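Local structure of putative trimethylamine methyltransferase (Rhizobium meliloti, 4YYC) at residues A[311-319]-A[346-357]; A[389-397]-A[406-414]. The protein probably acts as a methyltransferase of the trimethylamine methyltransferase family. All blocks are in the same frame, centred on the assembly; numbering follows the deposited sequence.

Interaction 1. Residues A[311-319]-A[346-357]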
ATOM      1  N   ALA A 311       6.851  -9.540  33.081  1.00 21.15           N
ATOM      2  CA  ALA A 311       6.906 -10.485  31.965  1.00 20.33           C
ATOM      3  C   ALA A 311       6.647  -9.735  30.651  1.00 19.71           C
ATOM      4  O   ALA A 311       5.747  -8.910  30.613  1.00 19.33           O
ATOM      5  CB  ALA A 311       5.876 -11.574  32.119  1.00 20.55           C
ATOM      6  N   PRO A 312       7.437 -10.028  29.600  1.00 19.00           N
ATOM      7  CA  PRO A 312       7.210  -9.258  28.372  1.00 18.24           C
ATOM      8  C   PRO A 312       5.920  -9.659  27.647  1.00 17.21           C
ATOM      9  O   PRO A 312       5.555 -10.850  27.540  1.00 17.21           O
ATOM     10  CB  PRO A 312       8.452  -9.525  27.509  1.00 18.56           C
ATOM     11  CG  PRO A 312       9.083 -10.705  28.095  1.00 19.50           C
ATOM     12  CD  PRO A 312       8.636 -10.868  29.504  1.00 19.65           C
ATOM     13  N   VAL A 313       5.173  -8.654  27.184  1.00 16.69           N
ATOM     14  CA  VAL A 313       3.878  -8.938  26.594  1.00 16.10           C
ATOM     15  C   VAL A 313       3.568  -7.915  25.484  1.00 15.80           C
ATOM     16  O   VAL A 313       3.838  -6.723  25.635  1.00 16.00           O
ATOM     17  CB  VAL A 313       2.741  -8.988  27.660  1.00 16.54           C
ATOM     18  CG1 VAL A 313       2.593  -7.715  28.440  1.00 17.29           C
ATOM     19  CG2 VAL A 313       1.390  -9.372  27.026  1.00 16.67           C
ATOM     20  N   LEU A 314       3.008  -8.397  24.377  1.00 15.01           N
ATOM     21  CA  LEU A 314       2.643  -7.555  23.256  1.00 14.99           C
ATOM     22  C   LEU A 314       1.126  -7.434  23.114  1.00 14.91           C
ATOM     23  O   LEU A 314       0.390  -8.395  23.389  1.00 14.65           O
ATOM     24  CB  LEU A 314       3.194  -8.106  21.923  1.00 15.14           C
ATOM     25  CG  LEU A 314       4.700  -8.070  21.729  1.00 15.76           C
ATOM     26  CD1 LEU A 314       5.407  -9.148  22.511  1.00 16.42           C
ATOM     27  CD2 LEU A 314       5.019  -8.120  20.245  1.00 15.44           C
ATOM     28  N   PHE A 315       0.682  -6.272  22.631  1.00 14.71           N
ATOM     29  CA  PHE A 315      -0.669  -6.042  22.159  1.00 14.76           C
ATOM     30  C   PHE A 315      -0.703  -6.561  20.710  1.00 14.68           C
ATOM     31  O   PHE A 315      -0.109  -5.940  19.808  1.00 13.90           O
ATOM     32  CB  PHE A 315      -0.906  -4.513  22.221  1.00 15.26           C
ATOM     33  CG  PHE A 315      -2.292  -4.015  21.878  1.00 15.54           C
ATOM     34  CD1 PHE A 315      -2.952  -4.388  20.739  1.00 15.67           C
ATOM     35  CD2 PHE A 315      -2.895  -3.070  22.674  1.00 16.22           C
ATOM     36  CE1 PHE A 315      -4.180  -3.873  20.432  1.00 16.04           C
ATOM     37  CE2 PHE A 315      -4.109  -2.502  22.360  1.00 16.68           C
ATOM     38  CZ  PHE A 315      -4.769  -2.919  21.243  1.00 16.59           C
ATOM     39  N   GLY A 316      -1.402  -7.668  20.501  1.00 14.90           N
ATOM     40  CA  GLY A 316      -1.546  -8.273  19.167  1.00 15.22           C
ATOM     41  C   GLY A 316      -2.919  -8.033  18.627  1.00 15.96           C
ATOM     42  O   GLY A 316      -3.836  -7.670  19.364  1.00 17.06           O
ATOM     43  N   THR A 317      -3.076  -8.166  17.328  1.00 24.12           N
ATOM     44  CA  THR A 317      -4.372  -8.125  16.699  1.00 22.43           C
ATOM     45  C   THR A 317      -4.221  -8.980  15.403  1.00 22.07           C
ATOM     46  O   THR A 317      -3.368  -8.670  14.589  1.00 21.94           O
ATOM     47  CB  THR A 317      -4.758  -6.666  16.350  1.00 22.19           C
ATOM     48  OG1 THR A 317      -5.112  -5.941  17.547  1.00 23.61           O
ATOM     49  CG2 THR A 317      -5.930  -6.591  15.421  1.00 21.08           C
ATOM     50  N   PHE A 318      -5.112  -9.949  15.202  1.00 21.35           N
ATOM     51  CA  PHE A 318      -5.364 -10.488  13.876  1.00 20.76           C
ATOM     52  C   PHE A 318      -6.763 -10.007  13.535  1.00 20.04           C
ATOM     53  O   PHE A 318      -7.721 -10.357  14.259  1.00 20.48           O
ATOM     54  CB  PHE A 318      -5.304 -11.998  13.828  1.00 21.84           C
ATOM     55  CG  PHE A 318      -5.677 -12.536  12.502  1.00 21.31           C
ATOM     56  CD1 PHE A 318      -4.735 -12.679  11.525  1.00 21.78           C
ATOM     57  CD2 PHE A 318      -7.011 -12.837  12.210  1.00 21.30           C
ATOM     58  CE1 PHE A 318      -5.096 -13.137  10.260  1.00 21.80           C
ATOM     59  CE2 PHE A 318      -7.363 -13.316  10.952  1.00 21.65           C
ATOM     60  CZ  PHE A 318      -6.399 -13.448   9.988  1.00 21.41           C
ATOM     61  N   ALA A 319      -6.876  -9.221  12.479  1.00 20.38           N
ATOM     62  CA  ALA A 319      -8.157  -8.656  12.115  1.00 21.41           C
ATOM     63  C   ALA A 319      -8.373  -8.634  10.621  1.00 21.63           C
ATOM     64  O   ALA A 319      -7.557  -8.127   9.851  1.00 24.31           O
ATOM     65  CB  ALA A 319      -8.336  -7.287  12.765  1.00 23.14           C
ATOM     66  N   LEU A 346      -3.808   2.767  19.924  1.00 16.80           N
ATOM     67  CA  LEU A 346      -4.218   2.324  21.284  1.00 17.43           C
ATOM     68  C   LEU A 346      -3.115   1.573  21.999  1.00 17.10           C
ATOM     69  O   LEU A 346      -2.943   1.700  23.218  1.00 17.30           O
ATOM     70  CB  LEU A 346      -5.468   1.469  21.199  1.00 17.62           C
ATOM     71  CG  LEU A 346      -6.698   2.247  20.725  1.00 18.48           C
ATOM     72  CD1 LEU A 346      -7.760   1.229  20.327  1.00 18.90           C
ATOM     73  CD2 LEU A 346      -7.192   3.259  21.732  1.00 19.40           C
ATOM     74  N   ALA A 347      -2.344   0.785  21.239  1.00 16.61           N
ATOM     75  CA  ALA A 347      -1.195   0.058  21.808  1.00 16.69           C
ATOM     76  C   ALA A 347      -0.087   0.973  22.302  1.00 17.05           C
ATOM     77  O   ALA A 347       0.477   0.780  23.413  1.00 16.99           O
ATOM     78  CB  ALA A 347      -0.662  -0.933  20.778  1.00 16.21           C
ATOM     79  N   ARG A 348       0.201   2.020  21.545  1.00 17.19           N
ATOM     80  CA  ARG A 348       1.256   2.979  21.962  1.00 18.11           C
ATOM     81  C   ARG A 348       0.817   3.669  23.235  1.00 18.89           C
ATOM     82  O   ARG A 348       1.622   3.887  24.145  1.00 19.82           O
ATOM     83  CB  ARG A 348       1.574   3.985  20.858  1.00 18.49           C
ATOM     84  CG  ARG A 348       2.426   3.412  19.710  1.00 18.41           C
ATOM     85  CD  ARG A 348       2.834   4.496  18.726  1.00 18.72           C
ATOM     86  NE  ARG A 348       1.746   4.973  17.874  1.00 19.02           N
ATOM     87  CZ  ARG A 348       1.325   4.390  16.756  1.00 18.71           C
ATOM     88  NH1 ARG A 348       1.878   3.282  16.299  1.00 17.98           N
ATOM     89  NH2 ARG A 348       0.316   4.943  16.086  1.00 19.83           N
ATOM     90  N   ARG A 349      -0.470   4.003  23.330  1.00 19.25           N
ATOM     91  CA  ARG A 349      -0.990   4.679  24.515  1.00 20.38           C
ATOM     92  C   ARG A 349      -1.050   3.759  25.720  1.00 20.55           C
ATOM     93  O   ARG A 349      -0.783   4.219  26.859  1.00 21.75           O
ATOM     94  CB  ARG A 349      -2.365   5.282  24.246  1.00 20.87           C
ATOM     95  CG  ARG A 349      -2.344   6.438  23.253  1.00 21.47           C
ATOM     96  CD  ARG A 349      -3.694   6.645  22.646  1.00 21.64           C
ATOM     97  NE  ARG A 349      -4.715   7.120  23.566  1.00 22.58           N
ATOM     98  CZ  ARG A 349      -4.958   8.416  23.806  1.00 23.90           C
ATOM     99  NH1 ARG A 349      -4.252   9.386  23.204  1.00 24.23           N
ATOM    100  NH2 ARG A 349      -5.935   8.740  24.619  1.00 24.31           N
ATOM    101  N   LEU A 350      -1.277   2.476  25.496  1.00 19.71           N
ATOM    102  CA  LEU A 350      -1.226   1.472  26.552  1.00 20.13           C
ATOM    103  C   LEU A 350       0.207   1.189  27.011  1.00 20.20           C
ATOM    104  O   LEU A 350       0.424   0.877  28.187  1.00 22.68           O
ATOM    105  CB  LEU A 350      -1.956   0.208  26.120  1.00 19.89           C
ATOM    106  CG  LEU A 350      -2.063  -0.896  27.163  1.00 20.21           C
ATOM    107  CD1 LEU A 350      -2.658  -0.445  28.483  1.00 20.86           C
ATOM    108  CD2 LEU A 350      -2.902  -2.005  26.574  1.00 20.22           C
ATOM    109  N   GLY A 351       1.191   1.370  26.154  1.00 19.24           N
ATOM    110  CA  GLY A 351       2.587   1.130  26.432  1.00 19.26           C
ATOM    111  C   GLY A 351       3.112  -0.263  26.146  1.00 18.58           C
ATOM    112  O   GLY A 351       4.047  -0.695  26.801  1.00 19.51           O
ATOM    113  N   LEU A 352       2.471  -0.987  25.226  1.00 17.94           N
ATOM    114  CA  LEU A 352       2.922  -2.319  24.848  1.00 17.80           C
ATOM    115  C   LEU A 352       3.370  -2.345  23.407  1.00 17.14           C
ATOM    116  O   LEU A 352       2.744  -1.710  22.537  1.00 17.13           O
ATOM    117  CB  LEU A 352       1.795  -3.358  25.002  1.00 17.71           C
ATOM    118  CG  LEU A 352       1.184  -3.486  26.407  1.00 18.07           C
ATOM    119  CD1 LEU A 352       0.090  -4.539  26.391  1.00 18.08           C
ATOM    120  CD2 LEU A 352       2.232  -3.752  27.447  1.00 18.46           C
ATOM    121  N   PRO A 353       4.444  -3.103  23.118  1.00 16.58           N
ATOM    122  CA  PRO A 353       4.747  -3.334  21.701  1.00 15.90           C
ATOM    123  C   PRO A 353       3.569  -3.976  20.952  1.00 15.70           C
ATOM    124  O   PRO A 353       2.791  -4.705  21.541  1.00 15.67           O
ATOM    125  CB  PRO A 353       5.956  -4.286  21.740  1.00 16.20           C
ATOM    126  CG  PRO A 353       6.482  -4.187  23.110  1.00 16.70           C
ATOM    127  CD  PRO A 353       5.309  -3.896  24.006  1.00 16.92           C
ATOM    128  N   PHE A 354       3.444  -3.659  19.667  1.00 15.09           N
ATOM    129  CA  PHE A 354       2.248  -3.928  18.884  1.00 14.95           C
ATOM    130  C   PHE A 354       2.567  -4.932  17.759  1.00 14.68           C
ATOM    131  O   PHE A 354       3.580  -4.813  17.077  1.00 14.42           O
ATOM    132  CB  PHE A 354       1.758  -2.585  18.295  1.00 15.09           C
ATOM    133  CG  PHE A 354       0.554  -2.713  17.454  1.00 14.84           C
ATOM    134  CD1 PHE A 354      -0.616  -3.207  17.968  1.00 14.81           C
ATOM    135  CD2 PHE A 354       0.598  -2.323  16.132  1.00 14.70           C
ATOM    136  CE1 PHE A 354      -1.748  -3.340  17.170  1.00 14.69           C
ATOM    137  CE2 PHE A 354      -0.508  -2.451  15.323  1.00 14.50           C
ATOM    138  CZ  PHE A 354      -1.701  -2.940  15.851  1.00 14.49           C
ATOM    139  N   ARG A 355       1.648  -5.879  17.565  1.00 14.35           N
ATOM    140  CA  ARG A 355       1.692  -6.852  16.474  1.00 14.36           C
ATOM    141  C   ARG A 355       0.369  -6.797  15.733  1.00 14.23           C
ATOM    142  O   ARG A 355      -0.694  -6.772  16.329  1.00 14.37           O
ATOM    143  CB  ARG A 355       1.880  -8.286  17.019  1.00 14.48           C
ATOM    144  CG  ARG A 355       1.667  -9.422  16.013  1.00 14.42           C
ATOM    145  CD  ARG A 355       0.268  -9.995  16.083  1.00 14.70           C
ATOM    146  NE  ARG A 355      -0.115 -10.694  14.875  1.00 14.73           N
ATOM    147  CZ  ARG A 355      -0.954 -11.721  14.820  1.00 14.61           C
ATOM    148  NH1 ARG A 355      -1.422 -12.325  15.902  1.00 15.23           N
ATOM    149  NH2 ARG A 355      -1.297 -12.193  13.635  1.00 14.63           N
ATOM    150  N   THR A 356       0.442  -6.740  14.410  1.00 13.89           N
ATOM    151  CA  THR A 356      -0.719  -6.825  13.520  1.00 14.17           C
ATOM    152  C   THR A 356      -0.193  -7.025  12.092  1.00 13.84           C
ATOM    153  O   THR A 356       0.993  -7.068  11.851  1.00 13.51           O
ATOM    154  CB  THR A 356      -1.657  -5.570  13.541  1.00 14.69           C
ATOM    155  OG1 THR A 356      -2.950  -5.925  12.994  1.00 15.99           O
ATOM    156  CG2 THR A 356      -1.101  -4.416  12.737  1.00 14.71           C
ATOM    157  N   GLY A 357      -1.112  -7.193  11.170  1.00 13.76           N
ATOM    158  CA  GLY A 357      -0.780  -7.112   9.749  1.00 13.52           C
ATOM    159  C   GLY A 357       0.014  -8.235   9.179  1.00 13.70           C
ATOM    160  O   GLY A 357      -0.129  -9.406   9.584  1.00 14.10           O
TER
HETATM  161  O   HOH W   1      -4.213  -8.706  11.381  1.00 26.31           O
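Strand 313-322, the helix ending at Leu-350 and the short strand 354-355 form a beta-alpha-beta unit, in which Phe-315 lies against both the returning strand and the helix. The two strands run parallel. Phe-315 N gives its proton to Pro-353 O at 2.8 Å, nearly in line with the carbonyl, and Phe-315 O accepts from Arg-355 N, also at 2.8 Å. The next bond, Thr-317 N to Arg-355 O, is weak.

With its CG anti to the backbone N (chi1 -175°), Phe-315 carries its ring out to helix 334-350. The methyl of Ala-347 sits over one face, its CB 3.9 Å from the centroid of the Phe-315 ring, while Leu-350 CD2 touches the rim at Phe-315 CD2 (4.0 Å). Phe-354 turns an edge toward the face of Phe-315 in an offset edge-to-face pair with planes 66° apart. Val-297 of helix 286-307 also packs on Phe-315. Parallel strands alternating with helices in this way fit the TIM barrel of this family, here between 313-322 and its neighbour 354-355. Gly-351, at positive phi, is the C-prime residue of the Schellman motif that ends the helix, and Leu-352 then brings its CB within 4.0 Å of Phe-315 CB.

Further along, Arg-355 bends at chi2 and turns one face of its guanidinium to Thr-317 O, which sits off-centre toward the rim. Its NH2 reaches the edge of the Phe-318 ring and hydrogen-bonds an unidentified ligand. Thr-356 OG1 bonds with Ser-340 OG, and Thr-317 O lies 3.2 Å from the same Thr-356 OG1.

Interaction 2. Residues A[389-397]-A[406-414]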
ATOM      1  N   VAL A 389       5.692  -8.347  13.253  1.00 12.98           N
ATOM      2  CA  VAL A 389       4.850  -8.706  12.150  1.00 12.87           C
ATOM      3  C   VAL A 389       4.922 -10.203  11.926  1.00 12.83           C
ATOM      4  O   VAL A 389       5.800 -10.737  11.202  1.00 12.92           O
ATOM      5  CB  VAL A 389       5.267  -7.946  10.869  1.00 12.83           C
ATOM      6  CG1 VAL A 389       4.254  -8.189   9.766  1.00 12.73           C
ATOM      7  CG2 VAL A 389       5.445  -6.457  11.112  1.00 13.11           C
ATOM      8  N   LEU A 390       3.937 -10.893  12.480  1.00 13.01           N
ATOM      9  CA  LEU A 390       3.700 -12.272  12.112  1.00 13.30           C
ATOM     10  C   LEU A 390       3.119 -12.311  10.717  1.00 12.71           C
ATOM     11  O   LEU A 390       2.443 -11.374  10.280  1.00 12.65           O
ATOM     12  CB  LEU A 390       2.726 -12.894  13.118  1.00 13.54           C
ATOM     13  CG  LEU A 390       2.690 -14.432  13.149  1.00 13.94           C
ATOM     14  CD1 LEU A 390       4.058 -15.002  13.436  1.00 14.18           C
ATOM     15  CD2 LEU A 390       1.635 -14.829  14.194  1.00 14.08           C
ATOM     16  N   HIS A 391       3.395 -13.373   9.957  1.00 12.33           N
ATOM     17  CA  HIS A 391       2.835 -13.549   8.621  1.00 12.29           C
ATOM     18  C   HIS A 391       3.360 -12.510   7.627  1.00 12.01           C
ATOM     19  O   HIS A 391       2.669 -12.113   6.687  1.00 12.32           O
ATOM     20  CB  HIS A 391       1.320 -13.549   8.535  1.00 12.25           C
ATOM     21  CG  HIS A 391       0.615 -14.268   9.646  1.00 12.55           C
ATOM     22  ND1 HIS A 391       0.698 -15.624   9.849  1.00 12.81           N
ATOM     23  CD2 HIS A 391      -0.269 -13.813  10.550  1.00 12.66           C
ATOM     24  CE1 HIS A 391      -0.072 -15.971  10.852  1.00 12.69           C
ATOM     25  NE2 HIS A 391      -0.681 -14.892  11.298  1.00 12.68           N
ATOM     26  N   ALA A 392       4.584 -12.057   7.826  1.00 11.92           N
ATOM     27  CA  ALA A 392       5.141 -11.076   6.884  1.00 11.88           C
ATOM     28  C   ALA A 392       5.400 -11.616   5.499  1.00 12.00           C
ATOM     29  O   ALA A 392       5.418 -10.844   4.533  1.00 12.36           O
ATOM     30  CB  ALA A 392       6.422 -10.487   7.474  1.00 12.02           C
ATOM     31  N   ALA A 393       5.586 -12.922   5.363  1.00 12.01           N
ATOM     32  CA  ALA A 393       5.774 -13.585   4.053  1.00 12.12           C
ATOM     33  C   ALA A 393       5.294 -14.985   4.055  1.00 12.39           C
ATOM     34  O   ALA A 393       5.525 -15.734   5.046  1.00 12.71           O
ATOM     35  CB  ALA A 393       7.207 -13.554   3.609  1.00 12.38           C
ATOM     36  N   GLY A 394       4.698 -15.393   2.965  1.00 12.51           N
ATOM     37  CA  GLY A 394       4.336 -16.787   2.743  1.00 12.90           C
ATOM     38  C   GLY A 394       2.874 -17.186   2.850  1.00 12.81           C
ATOM     39  O   GLY A 394       2.513 -18.291   2.388  1.00 13.55           O
ATOM     40  N   TRP A 395       2.034 -16.365   3.487  1.00 12.71           N
ATOM     41  CA  TRP A 395       0.613 -16.688   3.657  1.00 13.24           C
ATOM     42  C   TRP A 395      -0.161 -16.646   2.348  1.00 13.30           C
ATOM     43  O   TRP A 395      -0.110 -15.646   1.604  1.00 13.20           O
ATOM     44  CB  TRP A 395       0.032 -15.661   4.619  1.00 13.54           C
ATOM     45  CG  TRP A 395      -1.423 -15.584   4.858  1.00 13.46           C
ATOM     46  CD1 TRP A 395      -2.416 -15.259   3.968  1.00 13.59           C
ATOM     47  CD2 TRP A 395      -2.076 -15.724   6.128  1.00 13.62           C
ATOM     48  NE1 TRP A 395      -3.632 -15.141   4.627  1.00 13.50           N
ATOM     49  CE2 TRP A 395      -3.448 -15.434   5.942  1.00 13.54           C
ATOM     50  CE3 TRP A 395      -1.637 -16.087   7.415  1.00 14.23           C
ATOM     51  CZ2 TRP A 395      -4.356 -15.499   6.981  1.00 13.77           C
ATOM     52  CZ3 TRP A 395      -2.543 -16.130   8.413  1.00 14.45           C
ATOM     53  CH2 TRP A 395      -3.882 -15.865   8.191  1.00 14.53           C
ATOM     54  N   LEU A 396      -0.969 -17.672   2.125  1.00 13.41           N
ATOM     55  CA  LEU A 396      -1.878 -17.708   1.018  1.00 13.61           C
ATOM     56  C   LEU A 396      -3.159 -18.389   1.502  1.00 13.76           C
ATOM     57  O   LEU A 396      -3.188 -19.084   2.536  1.00 13.34           O
ATOM     58  CB  LEU A 396      -1.188 -18.502  -0.142  1.00 14.32           C
ATOM     59  CG  LEU A 396      -1.724 -18.352  -1.542  1.00 14.93           C
ATOM     60  CD1 LEU A 396      -1.687 -16.910  -2.026  1.00 15.43           C
ATOM     61  CD2 LEU A 396      -0.884 -19.210  -2.473  1.00 14.95           C
ATOM     62  N   GLU A 397      -4.237 -18.202   0.756  1.00 14.04           N
ATOM     63  CA  GLU A 397      -5.456 -18.937   0.921  1.00 14.73           C
ATOM     64  C   GLU A 397      -5.996 -18.752   2.334  1.00 14.59           C
ATOM     65  O   GLU A 397      -6.408 -19.694   3.001  1.00 14.96           O
ATOM     66  CB  GLU A 397      -5.264 -20.430   0.529  1.00 15.45           C
ATOM     67  CG  GLU A 397      -6.561 -21.105   0.194  1.00 16.45           C
ATOM     68  CD  GLU A 397      -6.398 -22.591   0.022  1.00 16.85           C
ATOM     69  OE1 GLU A 397      -5.652 -23.036  -0.901  1.00 17.95           O
ATOM     70  OE2 GLU A 397      -6.963 -23.339   0.833  1.00 18.18           O
ATOM     71  N   LYS A 406       4.919 -17.504  -3.012  1.00 13.77           N
ATOM     72  CA  LYS A 406       4.434 -16.329  -2.319  1.00 13.93           C
ATOM     73  C   LYS A 406       5.450 -15.813  -1.286  1.00 13.64           C
ATOM     74  O   LYS A 406       5.649 -14.609  -1.155  1.00 13.33           O
ATOM     75  CB  LYS A 406       3.116 -16.632  -1.663  1.00 14.96           C
ATOM     76  CG  LYS A 406       2.517 -15.553  -0.783  1.00 15.95           C
ATOM     77  CD  LYS A 406       2.023 -14.426  -1.559  1.00 16.10           C
ATOM     78  CE  LYS A 406       0.910 -13.531  -0.898  1.00 15.83           C
ATOM     79  NZ  LYS A 406       1.130 -13.328   0.589  1.00 16.06           N
ATOM     80  N   PHE A 407       6.100 -16.712  -0.569  1.00 12.97           N
ATOM     81  CA  PHE A 407       7.113 -16.300   0.375  1.00 13.25           C
ATOM     82  C   PHE A 407       8.190 -15.458  -0.305  1.00 13.43           C
ATOM     83  O   PHE A 407       8.603 -14.426   0.203  1.00 13.31           O
ATOM     84  CB  PHE A 407       7.750 -17.541   1.032  1.00 13.66           C
ATOM     85  CG  PHE A 407       8.768 -17.196   2.063  1.00 13.89           C
ATOM     86  CD1 PHE A 407      10.098 -16.884   1.700  1.00 14.60           C
ATOM     87  CD2 PHE A 407       8.414 -17.176   3.406  1.00 14.15           C
ATOM     88  CE1 PHE A 407      11.033 -16.548   2.671  1.00 15.08           C
ATOM     89  CE2 PHE A 407       9.388 -16.873   4.379  1.00 14.83           C
ATOM     90  CZ  PHE A 407      10.662 -16.539   4.004  1.00 14.84           C
HETATM   91  N   MSE A 408       8.649 -15.907  -1.475  1.00 13.56           N
HETATM   92  CA  MSE A 408       9.724 -15.176  -2.188  1.00 14.29           C
HETATM   93  C   MSE A 408       9.281 -13.810  -2.647  1.00 13.87           C
HETATM   94  O   MSE A 408      10.029 -12.829  -2.554  1.00 13.61           O
HETATM   95  CB  MSE A 408      10.239 -16.011  -3.359  1.00 15.13           C
HETATM   96  CG  MSE A 408      10.822 -17.368  -2.952  1.00 16.02           C
HETATM   97 SE   MSE A 408      12.333 -17.193  -1.726  1.00 17.76          SE
HETATM   98  CE  MSE A 408      13.495 -16.192  -2.931  1.00 18.56           C
ATOM     99  N   ILE A 409       8.052 -13.721  -3.132  1.00 13.34           N
ATOM    100  CA  ILE A 409       7.518 -12.427  -3.610  1.00 13.25           C
ATOM    101  C   ILE A 409       7.355 -11.471  -2.421  1.00 13.00           C
ATOM    102  O   ILE A 409       7.763 -10.296  -2.463  1.00 12.89           O
ATOM    103  CB  ILE A 409       6.155 -12.612  -4.317  1.00 13.00           C
ATOM    104  CG1 ILE A 409       6.329 -13.444  -5.594  1.00 13.13           C
ATOM    105  CG2 ILE A 409       5.463 -11.247  -4.585  1.00 13.28           C
ATOM    106  CD1 ILE A 409       5.008 -13.965  -6.148  1.00 13.14           C
ATOM    107  N   ASP A 410       6.824 -11.999  -1.325  1.00 12.79           N
ATOM    108  CA  ASP A 410       6.585 -11.174  -0.154  1.00 13.01           C
ATOM    109  C   ASP A 410       7.897 -10.701   0.478  1.00 13.14           C
ATOM    110  O   ASP A 410       8.002  -9.544   0.911  1.00 12.99           O
ATOM    111  CB  ASP A 410       5.806 -11.939   0.926  1.00 13.14           C
ATOM    112  CG  ASP A 410       4.378 -12.279   0.554  1.00 13.75           C
ATOM    113  OD1 ASP A 410       3.768 -11.553  -0.260  1.00 15.08           O
ATOM    114  OD2 ASP A 410       3.793 -13.238   1.199  1.00 14.60           O
ATOM    115  N   GLN A 411       8.869 -11.578   0.598  1.00 13.06           N
ATOM    116  CA  GLN A 411      10.121 -11.164   1.244  1.00 13.68           C
ATOM    117  C   GLN A 411      10.836 -10.042   0.490  1.00 14.05           C
ATOM    118  O   GLN A 411      11.557  -9.224   1.096  1.00 14.01           O
ATOM    119  CB  GLN A 411      11.040 -12.362   1.581  1.00 14.28           C
ATOM    120  CG  GLN A 411      11.631 -13.097   0.426  1.00 14.78           C
ATOM    121  CD  GLN A 411      12.819 -12.433  -0.202  1.00 15.36           C
ATOM    122  OE1 GLN A 411      13.711 -11.948   0.482  1.00 16.09           O
ATOM    123  NE2 GLN A 411      12.835 -12.375  -1.520  1.00 16.35           N
ATOM    124  N   ASP A 412      10.651 -10.028  -0.819  1.00 14.51           N
ATOM    125  CA  ASP A 412      11.155  -8.945  -1.654  1.00 15.90           C
ATOM    126  C   ASP A 412      10.487  -7.616  -1.264  1.00 15.23           C
ATOM    127  O   ASP A 412      11.169  -6.587  -1.045  1.00 16.23           O
ATOM    128  CB  ASP A 412      10.941  -9.334  -3.117  1.00 16.72           C
ATOM    129  CG  ASP A 412      11.444  -8.331  -4.079  1.00 18.63           C
ATOM    130  OD1 ASP A 412      12.453  -7.631  -3.780  1.00 21.19           O
ATOM    131  OD2 ASP A 412      10.838  -8.237  -5.180  1.00 19.07           O
ATOM    132  N   GLN A 413       9.173  -7.656  -1.074  1.00 14.38           N
ATOM    133  CA  GLN A 413       8.450  -6.505  -0.581  1.00 14.47           C
ATOM    134  C   GLN A 413       8.968  -6.078   0.776  1.00 14.44           C
ATOM    135  O   GLN A 413       9.063  -4.871   1.080  1.00 14.51           O
ATOM    136  CB  GLN A 413       6.925  -6.739  -0.582  1.00 14.65           C
ATOM    137  CG  GLN A 413       6.354  -6.932  -1.970  1.00 14.96           C
ATOM    138  CD  GLN A 413       6.504  -5.675  -2.844  1.00 16.30           C
ATOM    139  OE1 GLN A 413       6.111  -4.578  -2.431  1.00 17.25           O
ATOM    140  NE2 GLN A 413       7.092  -5.831  -4.012  1.00 17.53           N
ATOM    141  N   LEU A 414       9.292  -7.044   1.629  1.00 13.64           N
ATOM    142  CA  LEU A 414       9.816  -6.683   2.945  1.00 13.79           C
ATOM    143  C   LEU A 414      11.091  -5.865   2.828  1.00 14.26           C
ATOM    144  O   LEU A 414      11.327  -4.974   3.654  1.00 14.42           O
ATOM    145  CB  LEU A 414      10.033  -7.912   3.834  1.00 13.58           C
ATOM    146  CG  LEU A 414       8.806  -8.791   4.094  1.00 13.27           C
ATOM    147  CD1 LEU A 414       9.265  -9.962   4.946  1.00 13.45           C
ATOM    148  CD2 LEU A 414       7.666  -8.028   4.758  1.00 13.16           C
TER
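The Phe-407 ring carries the methyl of Ala-393 over one face, with Ala-393 CB 4.2 Å from the centroid of the Phe-407 ring, and its CD2 lies 3.6 Å from Ala-393 O. Within 389-397 the imidazole of His-391 is sandwiched: Leu-390 CG stands over the centre of one face and Trp-395 CZ3 over the other. The indole is tethered through its NE1 to Cys-361 O.

The polar centre is Asp-410 OD2, gripped by two donors. Gly-394 N comes in on the anti lone pair (Gly-394 N to Asp-410 OD2 2.9 Å, 166° at the hydrogen), and Lys-406 takes the syn lone pair, its NZ 2.7 Å from Asp-410 OD2 in a salt bridge one helical turn apart. The lysine chain, bent at chi2 and chi4, curls back so that NZ also reaches Trp-395 O at 2.8 Å in the carbonyl plane; Ser-374 OG bonds to NZ as well. A leucine in place of Lys-406 would probably leave the buried carboxylate of Asp-410 without its counter-charge and Trp-395 O without this donor. Packing is close beside the bonds, with Ala-393 CB only 3.4 Å from Asp-410 CB. Gly-394 has positive phi, with backbone angles that call for glycine, and lies close against the Phe-407 ring. Leu-414 completes the seam, its CD1 3.8 Å from Ala-392 CB.

Helix 404-420 thus braces the loop after strand 388-389, in which His-391 hydrogen-bonds the unidentified ligand through NE2, an arrangement consistent with a pocket at the C-terminal end of a TIM-barrel strand.

From the N terminus, strand 313-322 comes first; the chain leaves interaction 1 at 319, re-enters it at 346 near the end of helix 334-350, and closes it by pairing strand 354-355 with 313-322. It then passes through helix 368-383 and enters interaction 2 at the end of strand 388-389; that contact closes a much shorter loop, 397 to 406, through strand 401-403. The two are in series, neither nested nor crossed, with centres about 21 Å apart. They nonetheless meet at one edge: Arg-355 NH2 packs 3.6 Å from His-391 NE2, and Phe-318 CE1 lies 3.6 Å from Trp-395 CH2. Both contacts probably border one pocket, whose unidentified occupant probably comes from the crystallisation liquor.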